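Large component of pyocin AP41 (Pseudomonas aeruginosa, PDB 4UHP) is a bacteriocin whose segment here is the HNH-type nuclease domain, which probably kills target bacteria by cutting their DNA. Local coordinates at residues C[96-101]-C[112-117]. Numbering follows the deposited sequence.
Sequences IHHVVP and DNLVIV
One face of the H98 imidazole receives the CD2 methyl of L114, a CH-pi contact 3.7 Å from the ring centroid and displaced toward the rim, while ND2 of N113 sits at the ring's edge, near its plane. Beyond the pair, NE2 of H98 is hydrogen-bonded to the carbonyl O of L108, which, with the L114 methyl, probably limits the ring's rotation. The H97 imidazole, on the other side of the sheet, meets CG2 of V117 obliquely, CD2 to CG2 3.4 Å, and stacks with H122 of helix 119-127. N113 uses both ends of its amide: OD1 takes the N-H of V100 on an in-plane lone pair (3.1 Å, N-H...O 171°), and ND2 gives to V100 O, the acceptor lying 9° out of the N113 amide plane. With CG anti to the backbone N (chi1 -167°), the amide reaches across to V100, past the last bridge. N113 O also accepts V99 N at 2.8 Å. H97 and V115 form the hydrogen-bonded pair (H97 N to V115 O and V115 N to H97 O, each 3.0 Å), flanked by non-hydrogen-bonded I96-I116 and H98-L114. I96 CG1 and I116 CD1 meet at 3.8 Å on the face shared with L114 and H98, where both isoleucines touch F52 of helix 45-56. The two strands and helix 119-127 form the beta-beta-alpha (His-Me finger) motif of HNH nucleases; N113's bonds to V99 and V100 tie the chain after H98 to the second strand, probably helping to position H97 and H98.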
loop_
_atom_site.group_PDB
_atom_site.type_symbol
_atom_site.label_atom_id
_atom_site.label_comp_id
_atom_site.label_asym_id
_atom_site.label_seq_id
_atom_site.Cartn_x
_atom_site.Cartn_y
_atom_site.Cartn_z
ATOM N N ILE C 96 9.966 0.100 -1.239
ATOM C CA ILE C 96 11.088 0.332 -2.136
ATOM C C ILE C 96 12.381 0.066 -1.382
ATOM O O ILE C 96 12.596 0.606 -0.294
ATOM C CB ILE C 96 11.109 1.766 -2.683
ATOM C CG1 ILE C 96 9.755 2.130 -3.287
ATOM C CG2 ILE C 96 12.217 1.925 -3.714
ATOM C CD1 ILE C 96 9.664 3.572 -3.730
ATOM N N HIS C 97 13.234 -0.777 -1.950
ATOM C CA HIS C 97 14.501 -1.100 -1.313
ATOM C C HIS C 97 15.658 -1.077 -2.296
ATOM O O HIS C 97 15.515 -1.462 -3.458
ATOM C CB HIS C 97 14.425 -2.467 -0.634
ATOM C CG HIS C 97 13.827 -2.422 0.735
ATOM N ND1 HIS C 97 14.523 -1.969 1.836
ATOM C CD2 HIS C 97 12.596 -2.763 1.183
ATOM C CE1 HIS C 97 13.747 -2.036 2.903
ATOM N NE2 HIS C 97 12.573 -2.517 2.534
ATOM N N HIS C 98 16.805 -0.612 -1.815
ATOM C CA HIS C 98 18.032 -0.646 -2.594
ATOM C C HIS C 98 18.649 -2.033 -2.498
ATOM O O HIS C 98 18.790 -2.579 -1.403
ATOM C CB HIS C 98 19.016 0.419 -2.104
ATOM C CG HIS C 98 18.464 1.810 -2.128
ATOM N ND1 HIS C 98 17.670 2.314 -1.120
ATOM C CD2 HIS C 98 18.584 2.801 -3.043
ATOM C CE1 HIS C 98 17.329 3.557 -1.411
ATOM N NE2 HIS C 98 17.870 3.876 -2.574
ATOM N N VAL C 99 18.999 -2.609 -3.645
ATOM C CA VAL C 99 19.616 -3.929 -3.677
ATOM C C VAL C 99 20.956 -3.900 -2.950
ATOM O O VAL C 99 21.211 -4.718 -2.065
ATOM C CB VAL C 99 19.819 -4.427 -5.116
ATOM C CG1 VAL C 99 20.362 -5.845 -5.110
ATOM C CG2 VAL C 99 18.509 -4.360 -5.888
ATOM N N VAL C 100 21.805 -2.948 -3.324
ATOM C CA VAL C 100 23.065 -2.730 -2.625
ATOM C C VAL C 100 23.034 -1.387 -1.895
ATOM O O VAL C 100 22.711 -0.358 -2.489
ATOM C CB VAL C 100 24.275 -2.781 -3.589
ATOM C CG1 VAL C 100 24.584 -4.218 -3.979
ATOM C CG2 VAL C 100 24.025 -1.932 -4.825
ATOM N N PRO C 101 23.355 -1.399 -0.591
ATOM C CA PRO C 101 23.316 -0.192 0.245
ATOM C C PRO C 101 24.340 0.861 -0.172
ATOM O O PRO C 101 25.265 0.560 -0.925
ATOM C CB PRO C 101 23.622 -0.727 1.650
ATOM C CG PRO C 101 24.319 -2.022 1.429
ATOM C CD PRO C 101 23.727 -2.596 0.182
ATOM N N ASP C 112 17.866 1.260 -11.327
ATOM C CA ASP C 112 18.322 -0.104 -11.566
ATOM C C ASP C 112 18.799 -0.771 -10.277
ATOM O O ASP C 112 19.053 -1.975 -10.250
ATOM C CB ASP C 112 19.440 -0.117 -12.612
ATOM C CG ASP C 112 18.948 0.267 -13.993
ATOM O OD1 ASP C 112 17.767 -0.003 -14.301
ATOM O OD2 ASP C 112 19.741 0.836 -14.773
ATOM N N ASN C 113 18.919 0.018 -9.215
ATOM C CA ASN C 113 19.332 -0.495 -7.914
ATOM C C ASN C 113 18.131 -0.676 -6.985
ATOM O O ASN C 113 18.280 -1.030 -5.812
ATOM C CB ASN C 113 20.361 0.443 -7.277
ATOM C CG ASN C 113 21.067 -0.182 -6.090
ATOM O OD1 ASN C 113 21.101 -1.405 -5.948
ATOM N ND2 ASN C 113 21.630 0.656 -5.227
ATOM N N LEU C 114 16.939 -0.436 -7.524
ATOM C CA LEU C 114 15.711 -0.493 -6.737
ATOM C C LEU C 114 14.856 -1.706 -7.078
ATOM O O LEU C 114 14.738 -2.090 -8.242
ATOM C CB LEU C 114 14.892 0.785 -6.942
ATOM C CG LEU C 114 15.577 2.099 -6.567
ATOM C CD1 LEU C 114 14.688 3.281 -6.903
ATOM C CD2 LEU C 114 15.940 2.102 -5.095
ATOM N N VAL C 115 14.262 -2.303 -6.051
ATOM C CA VAL C 115 13.289 -3.375 -6.225
ATOM C C VAL C 115 12.113 -3.163 -5.278
ATOM O O VAL C 115 12.246 -2.485 -4.258
ATOM C CB VAL C 115 13.904 -4.767 -5.962
ATOM C CG1 VAL C 115 14.895 -5.136 -7.058
ATOM C CG2 VAL C 115 14.564 -4.811 -4.588
ATOM N N ILE C 116 10.963 -3.731 -5.620
ATOM C CA ILE C 116 9.807 -3.692 -4.733
ATOM C C ILE C 116 9.653 -5.036 -4.031
ATOM O O ILE C 116 9.682 -6.083 -4.677
ATOM C CB ILE C 116 8.506 -3.361 -5.488
ATOM C CG1 ILE C 116 8.667 -2.078 -6.308
ATOM C CG2 ILE C 116 7.338 -3.247 -4.514
ATOM C CD1 ILE C 116 9.035 -0.862 -5.486
ATOM N N VAL C 117 9.502 -5.003 -2.709
ATOM C CA VAL C 117 9.340 -6.224 -1.929
ATOM C C VAL C 117 8.204 -6.095 -0.919
ATOM O O VAL C 117 7.861 -4.993 -0.488
ATOM C CB VAL C 117 10.631 -6.597 -1.168
ATOM C CG1 VAL C 117 11.768 -6.875 -2.138
ATOM C CG2 VAL C 117 11.012 -5.493 -0.199
#